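Local coordinates for beta-glucoside phosphorylase BglX (Unidentified, PDB 5VQE), which probably cleaves beta-glucosides by transferring the glucosyl group to phosphate, as a phosphorylase of glycoside hydrolase family 3, at residues Q17-W20 and V21-L25; K499-D503 and V504-F508; M539-E542 and K543-R547. One frame throughout, in Å; residues are numbered along the deposited sequence.

The three contacts are local, each made within one continuous run of chain, and they mark the two ends of an elongated single-chain enzyme. Contact 1 lies on helix 15-27, near the N-terminal end; contacts 2 and 3 lie on the opposite side of the chain's centre, with centres about 68 and 58 Å from that of contact 1. Contacts 2 and 3 are neighbours, their centres about 20 Å apart, and they meet where Leu-507 CD2 packs on Leu-544 CD2 at 3.9 Å, strand 506-510 against helix 534-544. No residue of the three contacts belongs to the pocket that holds 2-deoxy-2-fluoroglucose, which is lined by residues such as Asp-288, Lys-193 and His-194.

Contact 1. Residues Q17-W20 and V21-L25; sequences QITW and VNQTL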
ATOM      1  N   GLN A  17     -23.128   0.830 -23.893  1.00 18.30           N
ATOM      2  CA  GLN A  17     -21.729   0.857 -23.465  1.00 19.60           C
ATOM      3  C   GLN A  17     -20.947  -0.297 -24.075  1.00 18.30           C
ATOM      4  O   GLN A  17     -19.777  -0.140 -24.448  1.00 17.90           O
ATOM      5  CB  GLN A  17     -21.644   0.797 -21.943  1.00 20.64           C
ATOM      6  CG  GLN A  17     -22.106   2.057 -21.244  1.00 20.01           C
ATOM      7  CD  GLN A  17     -22.171   1.892 -19.745  1.00 17.80           C
ATOM      8  OE1 GLN A  17     -22.879   1.021 -19.234  1.00 18.80           O
ATOM      9  NE2 GLN A  17     -21.427   2.723 -19.025  1.00 22.03           N
ATOM     10  N   ILE A  18     -21.574  -1.468 -24.165  1.00 18.60           N
ATOM     11  CA  ILE A  18     -20.937  -2.617 -24.792  1.00 19.14           C
ATOM     12  C   ILE A  18     -20.730  -2.354 -26.277  1.00 20.20           C
ATOM     13  O   ILE A  18     -19.718  -2.763 -26.858  1.00 20.18           O
ATOM     14  CB  ILE A  18     -21.776  -3.884 -24.530  1.00 16.92           C
ATOM     15  CG1 ILE A  18     -21.779  -4.193 -23.027  1.00 18.58           C
ATOM     16  CG2 ILE A  18     -21.230  -5.065 -25.308  1.00 19.12           C
ATOM     17  CD1 ILE A  18     -22.772  -5.274 -22.591  1.00 17.43           C
ATOM     18  N   THR A  19     -21.678  -1.658 -26.913  1.00 22.49           N
ATOM     19  CA  THR A  19     -21.508  -1.297 -28.318  1.00 21.54           C
ATOM     20  C   THR A  19     -20.320  -0.360 -28.494  1.00 20.63           C
ATOM     21  O   THR A  19     -19.566  -0.483 -29.467  1.00 20.95           O
ATOM     22  CB  THR A  19     -22.799  -0.668 -28.863  1.00 21.25           C
ATOM     23  OG1 THR A  19     -23.819  -1.673 -28.932  1.00 24.56           O
ATOM     24  CG2 THR A  19     -22.599  -0.084 -30.264  1.00 25.07           C
ATOM     25  N   TRP A  20     -20.118   0.566 -27.552  1.00 20.36           N
ATOM     26  CA  TRP A  20     -18.946   1.434 -27.621  1.00 16.70           C
ATOM     27  C   TRP A  20     -17.656   0.626 -27.498  1.00 18.40           C
ATOM     28  O   TRP A  20     -16.693   0.863 -28.237  1.00 18.16           O
ATOM     29  CB  TRP A  20     -18.998   2.510 -26.534  1.00 17.73           C
ATOM     30  CG  TRP A  20     -17.775   3.370 -26.560  1.00 17.18           C
ATOM     31  CD1 TRP A  20     -17.564   4.461 -27.339  1.00 20.02           C
ATOM     32  CD2 TRP A  20     -16.579   3.186 -25.793  1.00 19.39           C
ATOM     33  NE1 TRP A  20     -16.315   4.977 -27.105  1.00 21.27           N
ATOM     34  CE2 TRP A  20     -15.689   4.211 -26.161  1.00 19.76           C
ATOM     35  CE3 TRP A  20     -16.178   2.256 -24.829  1.00 16.83           C
ATOM     36  CZ2 TRP A  20     -14.424   4.336 -25.599  1.00 17.80           C
ATOM     37  CZ3 TRP A  20     -14.933   2.380 -24.272  1.00 13.98           C
ATOM     38  CH2 TRP A  20     -14.063   3.413 -24.658  1.00 19.27           C
ATOM     39  N   VAL A  21     -17.609  -0.324 -26.561  1.00 19.20           N
ATOM     40  CA  VAL A  21     -16.400  -1.130 -26.388  1.00 16.70           C
ATOM     41  C   VAL A  21     -16.063  -1.859 -27.680  1.00 14.93           C
ATOM     42  O   VAL A  21     -14.921  -1.831 -28.150  1.00 15.26           O
ATOM     43  CB  VAL A  21     -16.573  -2.124 -25.225  1.00 11.89           C
ATOM     44  CG1 VAL A  21     -15.398  -3.073 -25.160  1.00 14.10           C
ATOM     45  CG2 VAL A  21     -16.727  -1.389 -23.899  1.00 13.68           C
ATOM     46  N   ASN A  22     -17.060  -2.526 -28.265  1.00 15.68           N
ATOM     47  CA  ASN A  22     -16.841  -3.332 -29.462  1.00 20.56           C
ATOM     48  C   ASN A  22     -16.438  -2.470 -30.649  1.00 20.00           C
ATOM     49  O   ASN A  22     -15.486  -2.791 -31.368  1.00 20.76           O
ATOM     50  CB  ASN A  22     -18.104  -4.124 -29.785  1.00 20.34           C
ATOM     51  CG  ASN A  22     -18.164  -5.434 -29.048  1.00 24.37           C
ATOM     52  OD1 ASN A  22     -17.478  -6.384 -29.409  1.00 28.80           O
ATOM     53  ND2 ASN A  22     -18.979  -5.495 -28.004  1.00 22.78           N
ATOM     54  N   GLN A  23     -17.165  -1.372 -30.878  1.00 19.50           N
ATOM     55  CA  GLN A  23     -16.833  -0.498 -31.999  1.00 19.26           C
ATOM     56  C   GLN A  23     -15.435   0.081 -31.849  1.00 18.96           C
ATOM     57  O   GLN A  23     -14.683   0.170 -32.829  1.00 17.30           O
ATOM     58  CB  GLN A  23     -17.865   0.622 -32.118  1.00 20.07           C
ATOM     59  CG  GLN A  23     -19.210   0.138 -32.627  1.00 27.45           C
ATOM     60  CD  GLN A  23     -20.225   1.253 -32.772  1.00 33.65           C
ATOM     61  OE1 GLN A  23     -20.003   2.382 -32.324  1.00 33.62           O
ATOM     62  NE2 GLN A  23     -21.355   0.940 -33.397  1.00 35.30           N
ATOM     63  N   THR A  24     -15.077   0.494 -30.629  1.00 16.41           N
ATOM     64  CA  THR A  24     -13.734   1.006 -30.372  1.00 15.83           C
ATOM     65  C   THR A  24     -12.688  -0.072 -30.610  1.00 18.26           C
ATOM     66  O   THR A  24     -11.676   0.163 -31.283  1.00 19.73           O
ATOM     67  CB  THR A  24     -13.634   1.534 -28.937  1.00 15.33           C
ATOM     68  OG1 THR A  24     -14.623   2.552 -28.723  1.00 18.16           O
ATOM     69  CG2 THR A  24     -12.244   2.119 -28.664  1.00 20.77           C
ATOM     70  N   LEU A  25     -12.901  -1.261 -30.038  1.00 15.76           N
ATOM     71  CA  LEU A  25     -11.958  -2.360 -30.232  1.00 16.83           C
ATOM     72  C   LEU A  25     -11.682  -2.596 -31.711  1.00 20.82           C
ATOM     73  O   LEU A  25     -10.526  -2.692 -32.137  1.00 20.29           O
ATOM     74  CB  LEU A  25     -12.506  -3.637 -29.587  1.00 16.18           C
ATOM     75  CG  LEU A  25     -11.601  -4.866 -29.641  1.00 18.49           C
ATOM     76  CD1 LEU A  25     -10.323  -4.633 -28.832  1.00 18.67           C
ATOM     77  CD2 LEU A  25     -12.340  -6.097 -29.131  1.00 20.63           C
TER
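The carbonyl oxygen of Trp-20 is gripped twice by Thr-24: OG1 donates to Trp-20 O over 2.7 Å and the backbone N over 2.9 Å, the two donors arriving from opposite faces of the carbonyl plane. The hydroxyl is placed for this by chi1 of -57°, which sets OG1 beside its own backbone N, and the same atom comes to rest over one face of the indole, 3.2 Å from Trp-20 CE2 and offset toward the rim. Two residues earlier, Ile-18 O is likewise doubly held, by Asn-22 N at 3.0 Å and by Asn-22 ND2 at 3.1 Å, the amide approaching from well above the carbonyl plane; ND2 also donates to Met-1 O. These side-chain bonds are added to the i to i+4 backbone ladder of helix 15-27, an alpha helix near the N terminus that lies against helix 340-356. The indole of Trp-20 reaches Leu-351 and Ala-355 of that helix, while its CE3 meets Val-21 CG2 at 3.8 Å. On the exposed flank Thr-19 and Gln-23 run side by side, methyl CG2 3.5 Å from amide NE2. Thr-19 OG1 turns back to the carbonyl of Lys-15, one turn before it.

Contact 2. Residues K499-D503 and V504-F508; sequences KFVCD and VPTLF
Val-501 and Thr-506 meet across the turn, CG1 of the valine 3.8 Å from OG1 of the threonine, their side chains slanting past each other. Val-501 turns CG1 beside its own backbone N (chi1 -64°), leaving CG2 wedged between N and the carbonyl carbon. In Thr-506, chi1 of -61° likewise brings OG1 next to the backbone N and on the side of the preceding turn, where a water at 3.0 Å joins OG1 to Phe-500 N. A second water spans Val-501 O and Thr-506 N, so two solvent bridges tie the turn to the start of the strand. Residues 500-503 form a type I beta turn, closed by Asp-503 N on Phe-500 O at 2.9 Å; Val-504 N extends it by one residue, reaching the same oxygen at 2.8 Å and almost straight on to the carbonyl (C=O...N angle 179°). Val-504 CG2 lies 3.3 Å from Asp-503 O. The ring of Phe-500 has Lys-499 CG over one face, 3.2 Å above the plane. Phe-500 and Val-504 both pack on Leu-463 of helix 460-466, and Thr-506 opens strand 506-510, which runs between parallel neighbours 469-475 and 525-528 in the mixed sheet.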
ATOM      1  N   LYS A 499      19.261   0.045  27.051  1.00 18.03           N
ATOM      2  CA  LYS A 499      20.195  -0.829  27.737  1.00 23.56           C
ATOM      3  C   LYS A 499      20.237  -0.608  29.244  1.00 20.17           C
ATOM      4  O   LYS A 499      20.980  -1.312  29.934  1.00 20.60           O
ATOM      5  CB  LYS A 499      21.590  -0.655  27.135  1.00 24.34           C
ATOM      6  CG  LYS A 499      22.303   0.621  27.538  1.00 21.64           C
ATOM      7  CD  LYS A 499      23.622   0.770  26.776  1.00 23.12           C
ATOM      8  CE  LYS A 499      24.552  -0.397  27.065  1.00 27.46           C
ATOM      9  NZ  LYS A 499      25.883  -0.227  26.438  1.00 25.33           N
ATOM     10  N   PHE A 500      19.441   0.320  29.775  1.00 19.90           N
ATOM     11  CA  PHE A 500      19.443   0.632  31.199  1.00 17.95           C
ATOM     12  C   PHE A 500      18.030   0.607  31.773  1.00 20.36           C
ATOM     13  O   PHE A 500      17.702   1.376  32.682  1.00 17.36           O
ATOM     14  CB  PHE A 500      20.096   1.993  31.450  1.00 16.81           C
ATOM     15  CG  PHE A 500      21.512   2.095  30.938  1.00 17.28           C
ATOM     16  CD1 PHE A 500      22.519   1.317  31.487  1.00 16.27           C
ATOM     17  CD2 PHE A 500      21.839   2.984  29.930  1.00 16.73           C
ATOM     18  CE1 PHE A 500      23.823   1.412  31.022  1.00 19.40           C
ATOM     19  CE2 PHE A 500      23.130   3.084  29.468  1.00 19.17           C
ATOM     20  CZ  PHE A 500      24.127   2.293  30.014  1.00 19.06           C
ATOM     21  N   VAL A 501      17.182  -0.307  31.288  1.00 18.52           N
ATOM     22  CA  VAL A 501      15.770  -0.307  31.683  1.00 16.27           C
ATOM     23  C   VAL A 501      15.566  -0.608  33.167  1.00 19.66           C
ATOM     24  O   VAL A 501      14.509  -0.279  33.714  1.00 20.34           O
ATOM     25  CB  VAL A 501      14.957  -1.305  30.829  1.00 16.79           C
ATOM     26  CG1 VAL A 501      14.951  -0.867  29.359  1.00 18.69           C
ATOM     27  CG2 VAL A 501      15.489  -2.738  30.984  1.00 19.33           C
ATOM     28  N   CYS A 502      16.537  -1.227  33.840  1.00 16.19           N
ATOM     29  CA  CYS A 502      16.432  -1.478  35.271  1.00 16.95           C
ATOM     30  C   CYS A 502      17.033  -0.358  36.107  1.00 18.27           C
ATOM     31  O   CYS A 502      16.883  -0.371  37.333  1.00 20.42           O
ATOM     32  CB  CYS A 502      17.122  -2.794  35.626  1.00 20.24           C
ATOM     33  SG  CYS A 502      16.386  -4.216  34.828  1.00 26.85           S
ATOM     34  N   ASP A 503      17.707   0.595  35.468  1.00 18.75           N
ATOM     35  CA  ASP A 503      18.311   1.744  36.132  1.00 21.67           C
ATOM     36  C   ASP A 503      17.554   3.039  35.889  1.00 20.67           C
ATOM     37  O   ASP A 503      17.553   3.912  36.758  1.00 20.59           O
ATOM     38  CB  ASP A 503      19.760   1.921  35.655  1.00 17.34           C
ATOM     39  CG  ASP A 503      20.672   0.791  36.111  1.00 20.67           C
ATOM     40  OD1 ASP A 503      20.974   0.721  37.321  1.00 20.52           O
ATOM     41  OD2 ASP A 503      21.074  -0.039  35.262  1.00 20.77           O
ATOM     42  N   VAL A 504      16.923   3.183  34.728  1.00 18.62           N
ATOM     43  CA  VAL A 504      16.143   4.369  34.396  1.00 14.00           C
ATOM     44  C   VAL A 504      14.843   3.926  33.730  1.00 17.79           C
ATOM     45  O   VAL A 504      14.880   3.144  32.768  1.00 16.28           O
ATOM     46  CB  VAL A 504      16.935   5.313  33.483  1.00 16.93           C
ATOM     47  CG1 VAL A 504      16.118   6.555  33.149  1.00 20.83           C
ATOM     48  CG2 VAL A 504      18.262   5.706  34.132  1.00 19.12           C
ATOM     49  N   PRO A 505      13.683   4.384  34.195  1.00 19.40           N
ATOM     50  CA  PRO A 505      12.428   4.020  33.522  1.00 16.42           C
ATOM     51  C   PRO A 505      12.492   4.326  32.033  1.00 14.23           C
ATOM     52  O   PRO A 505      12.950   5.395  31.620  1.00 14.56           O
ATOM     53  CB  PRO A 505      11.384   4.882  34.237  1.00 19.74           C
ATOM     54  CG  PRO A 505      11.962   5.120  35.595  1.00 19.25           C
ATOM     55  CD  PRO A 505      13.442   5.245  35.370  1.00 19.05           C
ATOM     56  N   THR A 506      12.047   3.370  31.219  1.00 14.32           N
ATOM     57  CA  THR A 506      12.120   3.488  29.768  1.00 12.98           C
ATOM     58  C   THR A 506      10.762   3.174  29.151  1.00 14.25           C
ATOM     59  O   THR A 506      10.153   2.141  29.457  1.00 14.94           O
ATOM     60  CB  THR A 506      13.203   2.557  29.203  1.00 20.59           C
ATOM     61  OG1 THR A 506      14.476   2.926  29.743  1.00 17.04           O
ATOM     62  CG2 THR A 506      13.281   2.654  27.690  1.00 18.94           C
ATOM     63  N   LEU A 507      10.299   4.072  28.285  1.00 15.14           N
ATOM     64  CA  LEU A 507       9.041   3.935  27.562  1.00 18.24           C
ATOM     65  C   LEU A 507       9.342   3.871  26.072  1.00 12.28           C
ATOM     66  O   LEU A 507      10.106   4.696  25.561  1.00 13.64           O
ATOM     67  CB  LEU A 507       8.122   5.119  27.879  1.00 17.17           C
ATOM     68  CG  LEU A 507       6.869   5.322  27.025  1.00 17.75           C
ATOM     69  CD1 LEU A 507       5.883   4.203  27.272  1.00 16.43           C
ATOM     70  CD2 LEU A 507       6.247   6.676  27.352  1.00 17.55           C
ATOM     71  N   PHE A 508       8.750   2.897  25.375  1.00 14.34           N
ATOM     72  CA  PHE A 508       9.021   2.670  23.956  1.00 13.60           C
ATOM     73  C   PHE A 508       7.738   2.860  23.153  1.00 13.17           C
ATOM     74  O   PHE A 508       6.735   2.192  23.418  1.00 14.86           O
ATOM     75  CB  PHE A 508       9.596   1.268  23.714  1.00 14.34           C
ATOM     76  CG  PHE A 508      10.216   1.105  22.355  1.00 17.34           C
ATOM     77  CD1 PHE A 508       9.427   0.913  21.234  1.00 19.36           C
ATOM     78  CD2 PHE A 508      11.590   1.166  22.195  1.00 17.52           C
ATOM     79  CE1 PHE A 508      10.002   0.779  19.983  1.00 17.45           C
ATOM     80  CE2 PHE A 508      12.163   1.031  20.952  1.00 19.90           C
ATOM     81  CZ  PHE A 508      11.369   0.839  19.847  1.00 17.61           C
TER
HETATM   82  O   HOH W   1      17.285   2.252  29.070  1.00 19.35           O
HETATM   83  O   HOH W   2      12.111   0.615  32.398  1.00 21.42           O

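Contact 3. Residues M539-E542 and K543-R547; sequences MMIE and KLMGR
Arg-547 grips the carboxylate of Glu-542 side-on with two nitrogens in a salt bridge: NE donates to OE1 at 2.8 Å and NH2 to OE2 at 3.0 Å, both nearly straight. The acceptors lie in the guanidinium plane, whereas both oxygens are met from above the carboxylate plane, with the two flat groups turned 47° apart. A bend at chi2 (-58°) folds the Glu-542 carboxylate toward the arginine. OE1 takes a further bond from a water at 2.8 Å, and NH2 also pairs with Glu-441 of helix 429-441, so this guanidinium nitrogen is shared between two acids. Helix 534-544 ends here in a Schellman motif: Gly-546, with positive phi, donates its N to Lys-543 O, and Arg-547 N returns to Glu-542 O at 2.9 Å. Before the end, the backbone N of Leu-544 bonds to Met-540 O and that of Met-545 to Ile-541 O. Lys-543 NZ is satisfied outside the turn, by Ser-548 OG, Ser-549 O and a salt bridge to Asp-389, while its CE touches Met-539 CE at 3.9 Å. Met-540 CG and Leu-544 CD1 pack at 3.8 Å, and both residues rest on Ile-527 of strand 525-528.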
ATOM      1  N   MET A 539      -2.456  12.685  19.495  1.00 17.51           N
ATOM      2  CA  MET A 539      -3.271  11.788  20.312  1.00 17.88           C
ATOM      3  C   MET A 539      -2.409  10.947  21.246  1.00 15.76           C
ATOM      4  O   MET A 539      -2.851  10.593  22.346  1.00 14.72           O
ATOM      5  CB  MET A 539      -4.137  10.895  19.421  1.00 13.19           C
ATOM      6  CG  MET A 539      -5.304  11.610  18.760  1.00 19.96           C
ATOM      7  SD  MET A 539      -6.315  12.548  19.946  1.00 24.63           S
ATOM      8  CE  MET A 539      -6.718  11.290  21.122  1.00 17.19           C
ATOM      9  N   MET A 540      -1.185  10.622  20.840  1.00 14.99           N
ATOM     10  CA  MET A 540      -0.265   9.955  21.755  1.00 13.24           C
ATOM     11  C   MET A 540      -0.043  10.801  23.002  1.00 13.80           C
ATOM     12  O   MET A 540      -0.086  10.297  24.128  1.00 16.33           O
ATOM     13  CB  MET A 540       1.062   9.689  21.046  1.00 16.69           C
ATOM     14  CG  MET A 540       2.100   8.983  21.905  1.00 17.03           C
ATOM     15  SD  MET A 540       1.637   7.300  22.334  1.00 17.29           S
ATOM     16  CE  MET A 540       1.969   6.478  20.783  1.00 15.78           C
ATOM     17  N   ILE A 541       0.217  12.096  22.812  1.00 15.83           N
ATOM     18  CA  ILE A 541       0.400  13.006  23.938  1.00 16.52           C
ATOM     19  C   ILE A 541      -0.810  12.958  24.857  1.00 17.54           C
ATOM     20  O   ILE A 541      -0.674  12.817  26.077  1.00 18.30           O
ATOM     21  CB  ILE A 541       0.671  14.434  23.427  1.00 18.76           C
ATOM     22  CG1 ILE A 541       2.107  14.550  22.910  1.00 20.16           C
ATOM     23  CG2 ILE A 541       0.391  15.484  24.512  1.00 22.85           C
ATOM     24  CD1 ILE A 541       3.190  14.456  23.993  1.00 20.94           C
ATOM     25  N   GLU A 542      -2.016  13.076  24.289  1.00 17.57           N
ATOM     26  CA  GLU A 542      -3.211  13.065  25.124  1.00 17.37           C
ATOM     27  C   GLU A 542      -3.279  11.797  25.960  1.00 19.68           C
ATOM     28  O   GLU A 542      -3.661  11.837  27.135  1.00 17.16           O
ATOM     29  CB  GLU A 542      -4.464  13.215  24.259  1.00 17.99           C
ATOM     30  CG  GLU A 542      -4.526  14.521  23.495  1.00 17.99           C
ATOM     31  CD  GLU A 542      -4.468  15.726  24.416  1.00 20.78           C
ATOM     32  OE1 GLU A 542      -5.259  15.758  25.377  1.00 19.02           O
ATOM     33  OE2 GLU A 542      -3.623  16.623  24.197  1.00 20.00           O
ATOM     34  N   LYS A 543      -2.898  10.659  25.383  1.00 16.43           N
ATOM     35  CA  LYS A 543      -3.061   9.398  26.090  1.00 16.12           C
ATOM     36  C   LYS A 543      -1.952   9.183  27.113  1.00 18.75           C
ATOM     37  O   LYS A 543      -2.199   8.641  28.197  1.00 17.94           O
ATOM     38  CB  LYS A 543      -3.117   8.259  25.076  1.00 16.39           C
ATOM     39  CG  LYS A 543      -4.399   8.277  24.248  1.00 15.57           C
ATOM     40  CD  LYS A 543      -4.276   7.442  22.979  1.00 17.63           C
ATOM     41  CE  LYS A 543      -5.429   7.706  22.023  1.00 17.44           C
ATOM     42  NZ  LYS A 543      -6.757   7.497  22.666  1.00 18.32           N
ATOM     43  N   LEU A 544      -0.728   9.597  26.793  1.00 17.99           N
ATOM     44  CA  LEU A 544       0.353   9.493  27.767  1.00 18.43           C
ATOM     45  C   LEU A 544       0.065  10.344  28.996  1.00 17.96           C
ATOM     46  O   LEU A 544       0.369   9.941  30.122  1.00 18.10           O
ATOM     47  CB  LEU A 544       1.673   9.911  27.133  1.00 16.02           C
ATOM     48  CG  LEU A 544       2.204   8.979  26.046  1.00 14.66           C
ATOM     49  CD1 LEU A 544       3.430   9.592  25.386  1.00 15.76           C
ATOM     50  CD2 LEU A 544       2.520   7.613  26.600  1.00 19.79           C
ATOM     51  N   MET A 545      -0.528  11.521  28.797  1.00 19.78           N
ATOM     52  CA  MET A 545      -0.882  12.410  29.896  1.00 19.39           C
ATOM     53  C   MET A 545      -2.165  11.996  30.606  1.00 24.49           C
ATOM     54  O   MET A 545      -2.530  12.628  31.602  1.00 20.99           O
ATOM     55  CB  MET A 545      -1.015  13.843  29.381  1.00 16.79           C
ATOM     56  CG  MET A 545       0.230  14.388  28.701  1.00 18.41           C
ATOM     57  SD  MET A 545       1.720  14.206  29.710  1.00 22.06           S
ATOM     58  CE  MET A 545       1.321  15.272  31.096  1.00 22.88           C
ATOM     59  N   GLY A 546      -2.847  10.954  30.135  1.00 19.30           N
ATOM     60  CA  GLY A 546      -4.022  10.455  30.817  1.00 20.64           C
ATOM     61  C   GLY A 546      -5.295  11.224  30.543  1.00 21.65           C
ATOM     62  O   GLY A 546      -6.295  11.001  31.235  1.00 20.59           O
ATOM     63  N   ARG A 547      -5.291  12.130  29.567  1.00 20.47           N
ATOM     64  CA  ARG A 547      -6.493  12.838  29.159  1.00 19.15           C
ATOM     65  C   ARG A 547      -7.314  12.069  28.131  1.00 24.36           C
ATOM     66  O   ARG A 547      -8.427  12.492  27.805  1.00 22.84           O
ATOM     67  CB  ARG A 547      -6.125  14.207  28.584  1.00 18.37           C
ATOM     68  CG  ARG A 547      -5.361  15.103  29.552  1.00 18.59           C
ATOM     69  CD  ARG A 547      -5.224  16.509  28.996  1.00 19.53           C
ATOM     70  NE  ARG A 547      -4.302  16.602  27.868  1.00 24.91           N
ATOM     71  CZ  ARG A 547      -3.018  16.942  27.960  1.00 20.70           C
ATOM     72  NH1 ARG A 547      -2.469  17.221  29.141  1.00 26.20           N
ATOM     73  NH2 ARG A 547      -2.275  17.005  26.863  1.00 22.10           N
TER
HETATM   74  O   HOH W   3      -7.915  14.857  25.284  1.00 21.78           O